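Local coordinates for DNA-(apurinic or apyrimidinic site) endonuclease 2 (PDB 6WCD), which incises DNA at abasic sites and resects strands in the 3'-to-5' direction as a magnesium-dependent repair nuclease, this chain being its catalytic domain, at residues A[10-15]-A[41-46]; A[17-22]-A[47-52]; A[29-34]-A[138-143]; A[35-40]-A[54-59]. All blocks are in the same frame, centred on the assembly; numbering follows the deposited sequence.

Contact 1. Residues A[10-15]-A[41-46]; sequences GIRATR and LLDEPS. With BU1 (1,4-butanediol), chain F.
A side-on salt bridge from Arg12 to Asp43 ties the loop after strand 2-7, which also carries the magnesium ligand Asn9 just ahead of this segment, to the N-terminal end of helix 44-47, where Asp43 holds the N-cap position. Arg12 uses two nitrogens, one for each oxygen: NE reaches Asp43 OD2 at 2.9 Å, nearly straight (166°), and NH2 reaches Asp43 OD1 at 2.8 Å. The guanidinium and carboxylate planes lie 19° apart, and both oxygens are met on the syn side, though the nitrogens are tilted out of the carboxylate plane. A bend in the arginine chain at chi2 (-70°) turns it from the loop across to the aspartate, while its NH2 passes 3.7 Å from Pro45 CG. Ser46 OG donates to Asp43 OD2 over 2.7 Å from above the carboxylate plane, a direction distinct from that of the arginine. The small serine also fits against the loop, its OG lying 3.5 Å from Ile11 CG2; Ile11, buried and branched, fills the place beside it. Thr14 OG1 closes back on Ile11 O at 2.9 Å. On Arg12 the butanediol rests against the aliphatic root, with CB 3.2 Å from ligand O5. Two donors on OD2 and a third on OD1 restrict rotation of the Asp43 carboxylate, and the paired arginine charge would tend to keep that group ionised.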
loop_
_atom_site.group_PDB
_atom_site.type_symbol
_atom_site.label_atom_id
_atom_site.label_comp_id
_atom_site.label_asym_id
_atom_site.label_seq_id
_atom_site.Cartn_x
_atom_site.Cartn_y
_atom_site.Cartn_z
ATOM N N GLY A 10 8.757 9.096 -5.539
ATOM C CA GLY A 10 8.412 10.408 -6.051
ATOM C C GLY A 10 7.725 10.289 -7.427
ATOM O O GLY A 10 8.366 9.902 -8.411
ATOM N N ILE A 11 6.451 10.655 -7.521
ATOM C CA ILE A 11 5.759 10.623 -8.813
ATOM C C ILE A 11 6.474 11.467 -9.847
ATOM O O ILE A 11 6.732 11.033 -10.973
ATOM C CB ILE A 11 4.306 11.065 -8.665
ATOM C CG1 ILE A 11 3.500 10.010 -7.919
ATOM C CG2 ILE A 11 3.657 11.324 -10.026
ATOM C CD1 ILE A 11 2.071 10.450 -7.572
ATOM N N ARG A 12 6.792 12.705 -9.508
ATOM C CA ARG A 12 7.478 13.607 -10.433
ATOM C C ARG A 12 8.861 13.087 -10.823
ATOM O O ARG A 12 9.293 13.274 -11.967
ATOM C CB ARG A 12 7.583 14.996 -9.821
ATOM C CG ARG A 12 6.249 15.776 -9.763
ATOM C CD ARG A 12 5.858 16.164 -11.127
ATOM N NE ARG A 12 4.701 17.060 -11.176
ATOM C CZ ARG A 12 4.401 17.745 -12.258
ATOM N NH1 ARG A 12 5.147 17.636 -13.360
ATOM N NH2 ARG A 12 3.391 18.628 -12.238
ATOM N N ALA A 13 9.570 12.440 -9.884
ATOM C CA ALA A 13 10.951 12.021 -10.106
ATOM C C ALA A 13 11.085 10.902 -11.151
ATOM O O ALA A 13 12.197 10.672 -11.647
ATOM C CB ALA A 13 11.518 11.588 -8.766
ATOM N N THR A 14 10.008 10.233 -11.511
ATOM C CA THR A 14 10.090 9.259 -12.596
ATOM C C THR A 14 10.376 9.902 -13.944
ATOM O O THR A 14 10.875 9.227 -14.847
ATOM C CB THR A 14 8.802 8.451 -12.731
ATOM O OG1 THR A 14 7.700 9.339 -13.060
ATOM C CG2 THR A 14 8.490 7.706 -11.479
ATOM N N ARG A 15 10.100 11.210 -14.096
ATOM C CA ARG A 15 10.317 11.956 -15.326
ATOM C C ARG A 15 9.554 11.371 -16.510
ATOM O O ARG A 15 9.982 11.498 -17.669
ATOM C CB ARG A 15 11.810 12.097 -15.626
ATOM C CG ARG A 15 12.575 12.833 -14.505
ATOM C CD ARG A 15 11.961 14.215 -14.207
ATOM N NE ARG A 15 12.702 14.944 -13.187
ATOM C CZ ARG A 15 13.714 15.749 -13.444
ATOM N NH1 ARG A 15 14.093 15.976 -14.703
ATOM N NH2 ARG A 15 14.321 16.346 -12.425
ATOM N N LEU A 41 1.908 21.783 -2.712
ATOM C CA LEU A 41 2.538 21.834 -4.029
ATOM C C LEU A 41 1.543 22.095 -5.165
ATOM O O LEU A 41 1.992 22.470 -6.253
ATOM C CB LEU A 41 3.221 20.513 -4.348
ATOM C CG LEU A 41 4.264 20.071 -3.304
ATOM C CD1 LEU A 41 4.785 18.691 -3.747
ATOM C CD2 LEU A 41 5.348 21.052 -3.205
ATOM N N LEU A 42 0.242 21.951 -4.926
ATOM C CA LEU A 42 -0.787 22.163 -5.976
ATOM C C LEU A 42 -0.511 21.337 -7.241
ATOM O O LEU A 42 -0.757 21.800 -8.370
ATOM C CB LEU A 42 -0.925 23.629 -6.327
ATOM C CG LEU A 42 -1.114 24.643 -5.190
ATOM C CD1 LEU A 42 -1.045 26.090 -5.649
ATOM C CD2 LEU A 42 -2.429 24.344 -4.504
ATOM N N ASP A 43 -0.059 20.112 -7.047
ATOM C CA ASP A 43 0.415 19.260 -8.154
ATOM C C ASP A 43 -0.738 18.487 -8.766
ATOM O O ASP A 43 -0.872 17.273 -8.626
ATOM C CB ASP A 43 1.538 18.341 -7.689
ATOM C CG ASP A 43 2.294 17.756 -8.852
ATOM O OD1 ASP A 43 1.862 18.060 -9.999
ATOM O OD2 ASP A 43 3.269 16.981 -8.618
ATOM N N GLU A 44 -1.554 19.228 -9.512
ATOM C CA GLU A 44 -2.725 18.645 -10.148
ATOM C C GLU A 44 -2.339 17.545 -11.109
ATOM O O GLU A 44 -3.020 16.505 -11.128
ATOM C CB GLU A 44 -3.512 19.748 -10.847
ATOM C CG GLU A 44 -4.867 19.259 -11.313
ATOM C CD GLU A 44 -5.581 20.310 -12.153
ATOM O OE1 GLU A 44 -4.939 20.880 -13.058
ATOM O OE2 GLU A 44 -6.776 20.570 -11.901
ATOM N N PRO A 45 -1.275 17.665 -11.896
ATOM C CA PRO A 45 -0.966 16.564 -12.840
ATOM C C PRO A 45 -0.609 15.268 -12.161
ATOM O O PRO A 45 -0.779 14.217 -12.775
ATOM C CB PRO A 45 0.208 17.123 -13.650
ATOM C CG PRO A 45 0.003 18.631 -13.609
ATOM C CD PRO A 45 -0.500 18.884 -12.175
ATOM N N SER A 46 -0.067 15.287 -10.945
ATOM C CA SER A 46 0.272 14.065 -10.247
ATOM C C SER A 46 -0.932 13.483 -9.547
ATOM O O SER A 46 -0.897 12.301 -9.197
ATOM C CB SER A 46 1.393 14.336 -9.265
ATOM O OG SER A 46 2.597 14.668 -9.926
HETATM C C1 BU1 F . 10.557 16.802 -8.123
HETATM C C2 BU1 F . 11.183 15.846 -9.161
HETATM C C3 BU1 F . 12.422 15.184 -8.553
HETATM C C4 BU1 F . 13.464 14.846 -9.624
HETATM O O5 BU1 F . 9.309 17.347 -8.526
HETATM O O6 BU1 F . 14.339 13.841 -9.156
#

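Contact 2. Residues A[17-22]-A[47-52]; sequences GLKETL and AIVEGY. With EDO (1,2-ethanediol), chain E.
The first turns of helix 18-25 run past a loop that ends in a type II turn from Val49 to Tyr52, and the backbones come nearest at Lys19 and Val49, whose CA atoms are 5.9 Å apart. The turn is closed by Tyr52 N bonding to Val49 O, and Gly51 supplies the positive phi (90°) at which any CB would jam against the preceding carbonyl oxygen. Val49 sets its two methyl groups against the helix: CG2 meets Leu18 CD2 at 3.5 Å, and CG1, anti to the backbone N (chi1 -179°), is thereby set 3.6 Å from Lys19 CA. One turn on, Leu22 lays CD1 over the centre of the Tyr52 ring in a CH-pi contact, 4.0 Å from the centroid and 12° off the normal. Leu18, Leu22, Val49 and Tyr52 also all touch Phe71 of strand 68-72, so helix and loop pack together on that strand of the six-stranded sheet, as in the layered sandwich of the DNase I-like fold. Aliphatic and aromatic groups suit that interior, whereas the polar ends turn to its border. There Lys19 NZ pairs with Asp23 in a salt bridge, and Tyr52 OH bonds to the same carboxylate. A water joins Tyr52 OH to Leu22 O, donating to the carbonyl at 2.8 Å. Lys19 CE packs 3.5 Å from Glu50 O, and an ethanediol weakly bridges Lys19 NZ and Glu50 OE2.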
loop_
_atom_site.group_PDB
_atom_site.type_symbol
_atom_site.label_atom_id
_atom_site.label_comp_id
_atom_site.label_asym_id
_atom_site.label_seq_id
_atom_site.Cartn_x
_atom_site.Cartn_y
_atom_site.Cartn_z
ATOM N N GLY A 17 5.275 11.207 -17.796
ATOM C CA GLY A 17 3.913 11.589 -17.477
ATOM C C GLY A 17 3.187 10.465 -16.755
ATOM O O GLY A 17 3.323 9.289 -17.094
ATOM N N LEU A 18 2.394 10.831 -15.741
ATOM C CA LEU A 18 1.791 9.809 -14.915
ATOM C C LEU A 18 0.736 8.997 -15.668
ATOM O O LEU A 18 0.656 7.772 -15.442
ATOM C CB LEU A 18 1.234 10.441 -13.638
ATOM C CG LEU A 18 0.700 9.487 -12.605
ATOM C CD1 LEU A 18 1.710 8.474 -12.145
ATOM C CD2 LEU A 18 0.108 10.299 -11.455
ATOM N N LYS A 19 -0.021 9.578 -16.606
ATOM C CA LYS A 19 -0.970 8.771 -17.348
ATOM C C LYS A 19 -0.275 7.637 -18.080
ATOM O O LYS A 19 -0.721 6.484 -18.042
ATOM C CB LYS A 19 -1.764 9.623 -18.337
ATOM C CG LYS A 19 -2.850 8.796 -19.022
ATOM C CD LYS A 19 -3.773 9.664 -19.818
ATOM C CE LYS A 19 -4.931 8.846 -20.375
ATOM N NZ LYS A 19 -4.459 7.670 -21.143
ATOM N N GLU A 20 0.840 7.949 -18.755
ATOM C CA GLU A 20 1.585 6.931 -19.487
ATOM C C GLU A 20 2.045 5.837 -18.525
ATOM O O GLU A 20 1.898 4.639 -18.812
ATOM C CB GLU A 20 2.779 7.567 -20.208
ATOM C CG GLU A 20 3.728 6.576 -20.828
ATOM C CD GLU A 20 4.924 7.222 -21.546
ATOM O OE1 GLU A 20 4.908 8.446 -21.807
ATOM O OE2 GLU A 20 5.893 6.491 -21.839
ATOM N N THR A 21 2.634 6.234 -17.378
ATOM C CA THR A 21 3.095 5.249 -16.406
ATOM C C THR A 21 1.963 4.370 -15.916
ATOM O O THR A 21 2.086 3.134 -15.937
ATOM C CB THR A 21 3.756 5.998 -15.251
ATOM O OG1 THR A 21 4.903 6.691 -15.771
ATOM C CG2 THR A 21 4.146 5.065 -14.101
ATOM N N LEU A 22 0.847 4.962 -15.484
ATOM C CA LEU A 22 -0.229 4.141 -14.939
ATOM C C LEU A 22 -0.806 3.215 -16.000
ATOM O O LEU A 22 -1.014 2.024 -15.743
ATOM C CB LEU A 22 -1.357 5.007 -14.344
ATOM C CG LEU A 22 -0.991 5.878 -13.161
ATOM C CD1 LEU A 22 -2.223 6.697 -12.755
ATOM C CD2 LEU A 22 -0.502 5.042 -12.011
ATOM N N ALA A 47 -1.958 14.255 -9.297
ATOM C CA ALA A 47 -3.110 13.795 -8.522
ATOM C C ALA A 47 -4.283 13.401 -9.390
ATOM O O ALA A 47 -4.990 12.444 -9.044
ATOM C CB ALA A 47 -3.540 14.885 -7.545
ATOM N N ILE A 48 -4.535 14.093 -10.487
ATOM C CA ILE A 48 -5.712 13.883 -11.320
ATOM C C ILE A 48 -5.229 13.391 -12.670
ATOM O O ILE A 48 -4.543 14.117 -13.412
ATOM C CB ILE A 48 -6.557 15.155 -11.414
ATOM C CG1 ILE A 48 -7.123 15.428 -10.010
ATOM C CG2 ILE A 48 -7.753 14.939 -12.362
ATOM C CD1 ILE A 48 -7.897 16.682 -9.884
ATOM N N VAL A 49 -5.548 12.132 -12.994
ATOM C CA VAL A 49 -5.112 11.525 -14.231
ATOM C C VAL A 49 -6.331 11.048 -15.009
ATOM O O VAL A 49 -7.189 10.341 -14.444
ATOM C CB VAL A 49 -4.166 10.329 -13.932
ATOM C CG1 VAL A 49 -3.704 9.725 -15.200
ATOM C CG2 VAL A 49 -2.970 10.797 -13.112
ATOM N N GLU A 50 -6.363 11.369 -16.279
ATOM C CA GLU A 50 -7.461 10.947 -17.159
ATOM C C GLU A 50 -7.618 9.432 -17.114
ATOM O O GLU A 50 -6.643 8.696 -17.281
ATOM C CB GLU A 50 -7.192 11.387 -18.590
ATOM C CG GLU A 50 -8.339 11.064 -19.525
ATOM C CD GLU A 50 -7.983 11.323 -20.982
ATOM O OE1 GLU A 50 -7.059 12.125 -21.233
ATOM O OE2 GLU A 50 -8.616 10.709 -21.868
ATOM N N GLY A 51 -8.863 8.968 -16.931
ATOM C CA GLY A 51 -9.130 7.557 -16.840
ATOM C C GLY A 51 -9.082 6.951 -15.448
ATOM O O GLY A 51 -9.334 5.744 -15.296
ATOM N N TYR A 52 -8.750 7.724 -14.429
ATOM C CA TYR A 52 -8.664 7.211 -13.085
ATOM C C TYR A 52 -9.343 8.160 -12.121
ATOM O O TYR A 52 -9.429 9.374 -12.371
ATOM C CB TYR A 52 -7.223 7.064 -12.593
ATOM C CG TYR A 52 -6.391 6.129 -13.454
ATOM C CD1 TYR A 52 -5.788 6.614 -14.604
ATOM C CD2 TYR A 52 -6.271 4.779 -13.164
ATOM C CE1 TYR A 52 -5.034 5.772 -15.446
ATOM C CE2 TYR A 52 -5.519 3.913 -14.023
ATOM C CZ TYR A 52 -4.929 4.443 -15.139
ATOM O OH TYR A 52 -4.235 3.553 -15.969
HETATM C C1 EDO E . -8.182 6.636 -21.196
HETATM O O1 EDO E . -7.488 7.570 -22.035
HETATM C C2 EDO E . -9.372 7.334 -20.546
HETATM O O2 EDO E . -10.307 6.351 -20.076
HETATM O O HOH W 1 -5.921 6.407 -18.728
HETATM O O HOH W 2 -3.463 0.708 -15.917
#

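Contact 3. Residues A[29-34]-A[138-143]; sequences IICLQE and VINVYC. With MG (magnesium ion), chain B.
Two buried amides, Gln33 and Asn140, meet with their planes almost perpendicular (89°) in the interior between the two sheets of this DNase I-like sandwich. Strands 29-33 and 138-142 belong to different sheets and run nearly parallel, their axes 7.0 Å apart, so side chains carry the contact. Gln33 NE2 donates to Asn140 OD1 over 2.9 Å along an almost straight line (173°); OD1 lies in the plane of the Gln33 amide, while NE2 comes from above the carbonyl plane of Asn140. A bend at chi2 (88°) brings the glutamine amide there. Ser5 OG is a second partner of NE2, and Thr70 OG1 bonds to Asn140 ND2, which also reaches Leu32 O weakly. Amides suit the place because each can both donate and accept, giving these buried polar atoms partners. A leucine in place of Gln33 would probably leave Asn140 OD1 and Ser5 OG each without this amide partner in a buried setting. Two residues earlier on the strand, Cys31 SG packs on Val138 CG1 at 3.9 Å. Toward the active site, Glu34 CB sits over one face of the Tyr142 ring, 4.0 Å from its centroid. The glutamate binds the magnesium ion, with Asn9 as the other protein ligand, and Tyr142 is probably an active-site residue, as in related enzymes. Glu34 OE1 coordinates the metal at 2.0 Å, while Tyr142 OH lies 3.0 Å from one of its waters.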
loop_
_atom_site.group_PDB
_atom_site.type_symbol
_atom_site.label_atom_id
_atom_site.label_comp_id
_atom_site.label_asym_id
_atom_site.label_seq_id
_atom_site.Cartn_x
_atom_site.Cartn_y
_atom_site.Cartn_z
ATOM N N ILE A 29 -6.575 -1.258 -10.116
ATOM C CA ILE A 29 -6.235 -0.504 -8.913
ATOM C C ILE A 29 -4.717 -0.411 -8.878
ATOM O O ILE A 29 -4.038 -1.458 -8.929
ATOM C CB ILE A 29 -6.770 -1.183 -7.658
ATOM C CG1 ILE A 29 -8.302 -1.335 -7.699
ATOM C CG2 ILE A 29 -6.356 -0.387 -6.390
ATOM C CD1 ILE A 29 -8.902 -2.136 -6.560
ATOM N N ILE A 30 -4.195 0.804 -8.791
ATOM C CA ILE A 30 -2.753 1.019 -8.722
ATOM C C ILE A 30 -2.466 1.806 -7.462
ATOM O O ILE A 30 -2.929 2.952 -7.313
ATOM C CB ILE A 30 -2.204 1.735 -9.972
ATOM C CG1 ILE A 30 -2.484 0.870 -11.189
ATOM C CG2 ILE A 30 -0.711 2.072 -9.789
ATOM C CD1 ILE A 30 -2.386 1.596 -12.462
ATOM N N CYS A 31 -1.656 1.229 -6.591
ATOM C CA CYS A 31 -1.316 1.788 -5.304
ATOM C C CYS A 31 0.143 2.228 -5.332
ATOM O O CYS A 31 1.051 1.395 -5.511
ATOM C CB CYS A 31 -1.554 0.779 -4.202
ATOM S SG CYS A 31 -3.305 0.329 -4.021
ATOM N N LEU A 32 0.356 3.500 -5.157
ATOM C CA LEU A 32 1.690 4.102 -5.138
ATOM C C LEU A 32 2.056 4.500 -3.732
ATOM O O LEU A 32 1.232 5.058 -2.983
ATOM C CB LEU A 32 1.763 5.328 -6.027
ATOM C CG LEU A 32 1.368 5.094 -7.490
ATOM C CD1 LEU A 32 1.510 6.368 -8.306
ATOM C CD2 LEU A 32 2.131 3.984 -8.128
ATOM N N GLN A 33 3.312 4.240 -3.383
ATOM C CA GLN A 33 3.876 4.739 -2.133
ATOM C C GLN A 33 5.024 5.709 -2.378
ATOM O O GLN A 33 5.720 5.665 -3.381
ATOM C CB GLN A 33 4.362 3.589 -1.240
ATOM C CG GLN A 33 3.273 2.577 -0.977
ATOM C CD GLN A 33 3.210 1.504 -2.017
ATOM O OE1 GLN A 33 4.232 1.056 -2.532
ATOM N NE2 GLN A 33 2.015 1.054 -2.295
ATOM N N GLU A 34 5.202 6.591 -1.398
ATOM C CA GLU A 34 6.159 7.695 -1.446
ATOM C C GLU A 34 5.911 8.497 -2.728
ATOM O O GLU A 34 6.777 8.676 -3.591
ATOM C CB GLU A 34 7.626 7.225 -1.314
ATOM C CG GLU A 34 8.471 8.396 -0.868
ATOM C CD GLU A 34 9.939 8.150 -0.841
ATOM O OE1 GLU A 34 10.437 7.217 -1.508
ATOM O OE2 GLU A 34 10.624 8.968 -0.125
ATOM N N VAL A 138 -8.782 -2.357 0.477
ATOM C CA VAL A 138 -7.394 -2.235 0.081
ATOM C C VAL A 138 -6.719 -1.203 0.971
ATOM O O VAL A 138 -7.138 -0.032 1.015
ATOM C CB VAL A 138 -7.313 -1.836 -1.404
ATOM C CG1 VAL A 138 -5.908 -1.593 -1.803
ATOM C CG2 VAL A 138 -7.958 -2.879 -2.275
ATOM N N ILE A 139 -5.695 -1.630 1.713
ATOM C CA ILE A 139 -4.961 -0.785 2.619
ATOM C C ILE A 139 -3.587 -0.578 2.025
ATOM O O ILE A 139 -2.793 -1.513 2.003
ATOM C CB ILE A 139 -4.848 -1.438 3.989
ATOM C CG1 ILE A 139 -6.229 -1.861 4.491
ATOM C CG2 ILE A 139 -4.178 -0.492 4.979
ATOM C CD1 ILE A 139 -6.229 -2.506 5.902
ATOM N N ASN A 140 -3.317 0.633 1.572
ATOM C CA ASN A 140 -2.102 1.006 0.836
ATOM C C ASN A 140 -1.188 1.725 1.830
ATOM O O ASN A 140 -1.546 2.806 2.320
ATOM C CB ASN A 140 -2.505 1.907 -0.330
ATOM C CG ASN A 140 -1.349 2.524 -1.062
ATOM O OD1 ASN A 140 -0.206 2.178 -0.793
ATOM N ND2 ASN A 140 -1.638 3.443 -1.973
ATOM N N VAL A 141 -0.027 1.136 2.159
ATOM C CA VAL A 141 0.835 1.647 3.247
ATOM C C VAL A 141 2.257 1.890 2.810
ATOM O O VAL A 141 2.830 1.153 1.987
ATOM C CB VAL A 141 0.838 0.730 4.480
ATOM C CG1 VAL A 141 -0.521 0.623 5.071
ATOM C CG2 VAL A 141 1.327 -0.694 4.152
ATOM N N TYR A 142 2.865 2.954 3.360
ATOM C CA TYR A 142 4.285 3.267 3.245
ATOM C C TYR A 142 4.831 3.282 4.658
ATOM O O TYR A 142 4.721 4.290 5.341
ATOM C CB TYR A 142 4.508 4.601 2.518
ATOM C CG TYR A 142 5.945 5.067 2.387
ATOM C CD1 TYR A 142 6.957 4.196 2.044
ATOM C CD2 TYR A 142 6.299 6.378 2.632
ATOM C CE1 TYR A 142 8.291 4.612 1.950
ATOM C CE2 TYR A 142 7.603 6.805 2.533
ATOM C CZ TYR A 142 8.602 5.927 2.188
ATOM O OH TYR A 142 9.915 6.363 2.104
ATOM N N CYS A 143 5.402 2.179 5.102
ATOM C CA CYS A 143 5.787 2.050 6.505
ATOM C C CYS A 143 7.039 2.895 6.767
ATOM O O CYS A 143 7.847 3.156 5.866
ATOM C CB CYS A 143 5.993 0.585 6.821
ATOM S SG CYS A 143 4.414 -0.366 6.783
HETATM MG MG MG B . 12.347 6.545 -1.641
HETATM O O HOH W 3 10.617 8.656 3.276
HETATM O O HOH W 4 13.036 8.278 -0.609
HETATM O O HOH W 5 12.013 5.575 0.166
HETATM O O HOH W 6 11.728 4.837 -2.652
HETATM O O HOH W 7 14.283 5.809 -1.682
#

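Contact 4. Residues A[35-40]-A[54-59]; sequences TKVTRD and SYFSFS
Phe58 reaches into the loop 35-40, its ring sandwiched between Arg39 and Phe56 of its own segment. From CB the chain leaves with CG anti to the carbonyl carbon (chi1 -56°), which lays one ring face against Arg39, whose CG lies 3.7 Å from Phe58 CG. At the ring edge CD1 meets Val37 O, which lies in the ring plane, at 3.4 Å, and CE1 beyond it meets Val37 CG1 at 3.8 Å. Along the other side, CD2 and CE2 lie 3.4 and 3.6 Å from Arg39 CG, which sits over one face, offset toward the rim, in a CH-pi contact. At the tip, CZ still lies 3.9 Å from the same Arg39 methylene. The opposite face is covered by Phe56 CB. With the ring cut back to an alanine, a gap is likely to open between Arg39 CG and Phe56 CB, and Val37 CG1 would lose this aromatic contact. Arginine suits this exposed margin because its methylenes cover the ring while its guanidinium goes on to a salt bridge with Glu327. Val37 O accepts from two waters, one of which accepts in turn from Ser59 N at 2.8 Å. Thr35 starts the loop with an ST turn, its OG1 accepting from Val37 N. Here the loop that follows strand 29-33 and the magnesium ligand Glu34 packs against strand 53-57, the outermost strand of the six-stranded sheet in the DNase I-like fold.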
loop_
_atom_site.group_PDB
_atom_site.type_symbol
_atom_site.label_atom_id
_atom_site.label_comp_id
_atom_site.label_asym_id
_atom_site.label_seq_id
_atom_site.Cartn_x
_atom_site.Cartn_y
_atom_site.Cartn_z
ATOM N N THR A 35 4.702 9.049 -2.804
ATOM C CA THR A 35 4.341 9.931 -3.913
ATOM C C THR A 35 5.169 11.207 -3.902
ATOM O O THR A 35 5.414 11.788 -4.972
ATOM C CB THR A 35 2.885 10.340 -3.848
ATOM O OG1 THR A 35 2.738 11.082 -2.640
ATOM C CG2 THR A 35 1.970 9.134 -3.852
ATOM N N LYS A 36 5.623 11.664 -2.722
ATOM C CA LYS A 36 6.264 12.961 -2.498
ATOM C C LYS A 36 5.367 14.108 -2.905
ATOM O O LYS A 36 5.829 15.215 -3.103
ATOM C CB LYS A 36 7.659 13.048 -3.139
ATOM C CG LYS A 36 8.605 11.948 -2.638
ATOM C CD LYS A 36 10.051 12.117 -3.084
ATOM C CE LYS A 36 10.864 10.945 -2.604
ATOM N NZ LYS A 36 12.313 11.261 -2.800
ATOM N N VAL A 37 4.068 13.868 -2.930
ATOM C CA VAL A 37 3.086 14.914 -3.165
ATOM C C VAL A 37 2.483 15.362 -1.842
ATOM O O VAL A 37 1.879 14.554 -1.127
ATOM C CB VAL A 37 1.971 14.438 -4.116
ATOM C CG1 VAL A 37 0.949 15.560 -4.342
ATOM C CG2 VAL A 37 2.553 13.978 -5.464
ATOM N N THR A 38 2.603 16.640 -1.532
ATOM C CA THR A 38 1.903 17.256 -0.433
ATOM C C THR A 38 0.975 18.324 -0.975
ATOM O O THR A 38 1.145 18.817 -2.110
ATOM C CB THR A 38 2.908 17.816 0.604
ATOM O OG1 THR A 38 3.943 18.557 -0.040
ATOM C CG2 THR A 38 3.551 16.693 1.355
ATOM N N ARG A 39 -0.006 18.747 -0.153
ATOM C CA ARG A 39 -1.065 19.580 -0.716
ATOM C C ARG A 39 -0.567 20.966 -1.078
ATOM O O ARG A 39 -1.142 21.619 -1.974
ATOM C CB ARG A 39 -2.236 19.716 0.246
ATOM C CG ARG A 39 -3.269 18.626 -0.023
ATOM C CD ARG A 39 -4.534 18.867 0.752
ATOM N NE ARG A 39 -5.445 19.849 0.172
ATOM C CZ ARG A 39 -6.559 20.219 0.794
ATOM N NH1 ARG A 39 -6.822 19.690 1.983
ATOM N NH2 ARG A 39 -7.399 21.071 0.256
ATOM N N ASP A 40 0.454 21.485 -0.377
ATOM C CA ASP A 40 1.004 22.796 -0.663
ATOM C C ASP A 40 1.564 22.920 -2.076
ATOM O O ASP A 40 1.643 24.044 -2.586
ATOM C CB ASP A 40 2.095 23.124 0.374
ATOM C CG ASP A 40 3.268 22.144 0.355
ATOM O OD1 ASP A 40 3.053 20.932 0.408
ATOM O OD2 ASP A 40 4.434 22.584 0.324
ATOM N N SER A 54 -8.741 9.020 -8.055
ATOM C CA SER A 54 -7.644 8.762 -7.134
ATOM C C SER A 54 -7.892 9.305 -5.747
ATOM O O SER A 54 -8.652 10.241 -5.547
ATOM C CB SER A 54 -6.341 9.333 -7.666
ATOM O OG SER A 54 -6.373 10.781 -7.696
ATOM N N TYR A 55 -7.165 8.703 -4.805
ATOM C CA TYR A 55 -7.321 8.880 -3.353
ATOM C C TYR A 55 -5.935 8.966 -2.751
ATOM O O TYR A 55 -5.191 7.995 -2.766
ATOM C CB TYR A 55 -8.136 7.720 -2.748
ATOM C CG TYR A 55 -9.429 7.541 -3.518
ATOM C CD1 TYR A 55 -10.575 8.262 -3.161
ATOM C CD2 TYR A 55 -9.460 6.782 -4.699
ATOM C CE1 TYR A 55 -11.727 8.238 -3.937
ATOM C CE2 TYR A 55 -10.589 6.757 -5.486
ATOM C CZ TYR A 55 -11.723 7.486 -5.096
ATOM O OH TYR A 55 -12.861 7.511 -5.861
ATOM N N PHE A 56 -5.606 10.126 -2.217
ATOM C CA PHE A 56 -4.267 10.410 -1.690
ATOM C C PHE A 56 -4.339 10.562 -0.187
ATOM O O PHE A 56 -5.324 11.107 0.351
ATOM C CB PHE A 56 -3.680 11.712 -2.257
ATOM C CG PHE A 56 -3.025 11.580 -3.598
ATOM C CD1 PHE A 56 -3.699 11.206 -4.708
ATOM C CD2 PHE A 56 -1.689 11.890 -3.717
ATOM C CE1 PHE A 56 -3.062 11.087 -5.951
ATOM C CE2 PHE A 56 -1.047 11.787 -4.916
ATOM C CZ PHE A 56 -1.747 11.424 -6.065
ATOM N N SER A 57 -3.263 10.206 0.472
ATOM C CA SER A 57 -2.982 10.704 1.810
ATOM C C SER A 57 -1.738 11.552 1.702
ATOM O O SER A 57 -0.711 11.101 1.225
ATOM C CB SER A 57 -2.790 9.565 2.802
ATOM O OG SER A 57 -2.584 10.124 4.130
ATOM N N PHE A 58 -1.869 12.799 2.097
ATOM C CA PHE A 58 -0.796 13.775 2.052
ATOM C C PHE A 58 -0.149 13.948 3.416
ATOM O O PHE A 58 -0.851 14.114 4.422
ATOM C CB PHE A 58 -1.368 15.118 1.635
ATOM C CG PHE A 58 -2.099 15.117 0.350
ATOM C CD1 PHE A 58 -1.440 15.097 -0.848
ATOM C CD2 PHE A 58 -3.485 15.235 0.332
ATOM C CE1 PHE A 58 -2.091 15.154 -2.052
ATOM C CE2 PHE A 58 -4.196 15.259 -0.868
ATOM C CZ PHE A 58 -3.498 15.260 -2.071
ATOM N N SER A 59 1.172 13.983 3.440
ATOM C CA SER A 59 1.858 14.272 4.683
ATOM C C SER A 59 1.494 15.664 5.164
ATOM O O SER A 59 1.420 16.615 4.383
ATOM C CB SER A 59 3.333 14.203 4.486
ATOM O OG SER A 59 4.020 14.735 5.597
HETATM O O HOH W 8 0.529 11.960 -1.275
HETATM O O HOH W 9 2.743 13.305 1.216
HETATM O O HOH W 10 -0.077 18.127 2.669
#

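The four contacts adjoin through packing and backbone bonds. Contact 1 touches contact 2 where Ser46 O lies 3.2 Å from Leu18 CD2, and their centres are 11 Å apart. Two probable hydrogen bonds carry it further: to contact 4, about 10 Å away between centres, from Ile11 N to Thr35 O at 3.0 Å, and to contact 3 from Gly10 N to Glu34 O at 2.8 Å. Contact 3 contains Glu34, a magnesium ligand; its centre and that of contact 4, whose first segment follows Glu34 directly, are about 12 Å apart. The Ile11 side chain is about 11 Å from the magnesium, whereas contact 2 lies away from the metal site and the active-site residues.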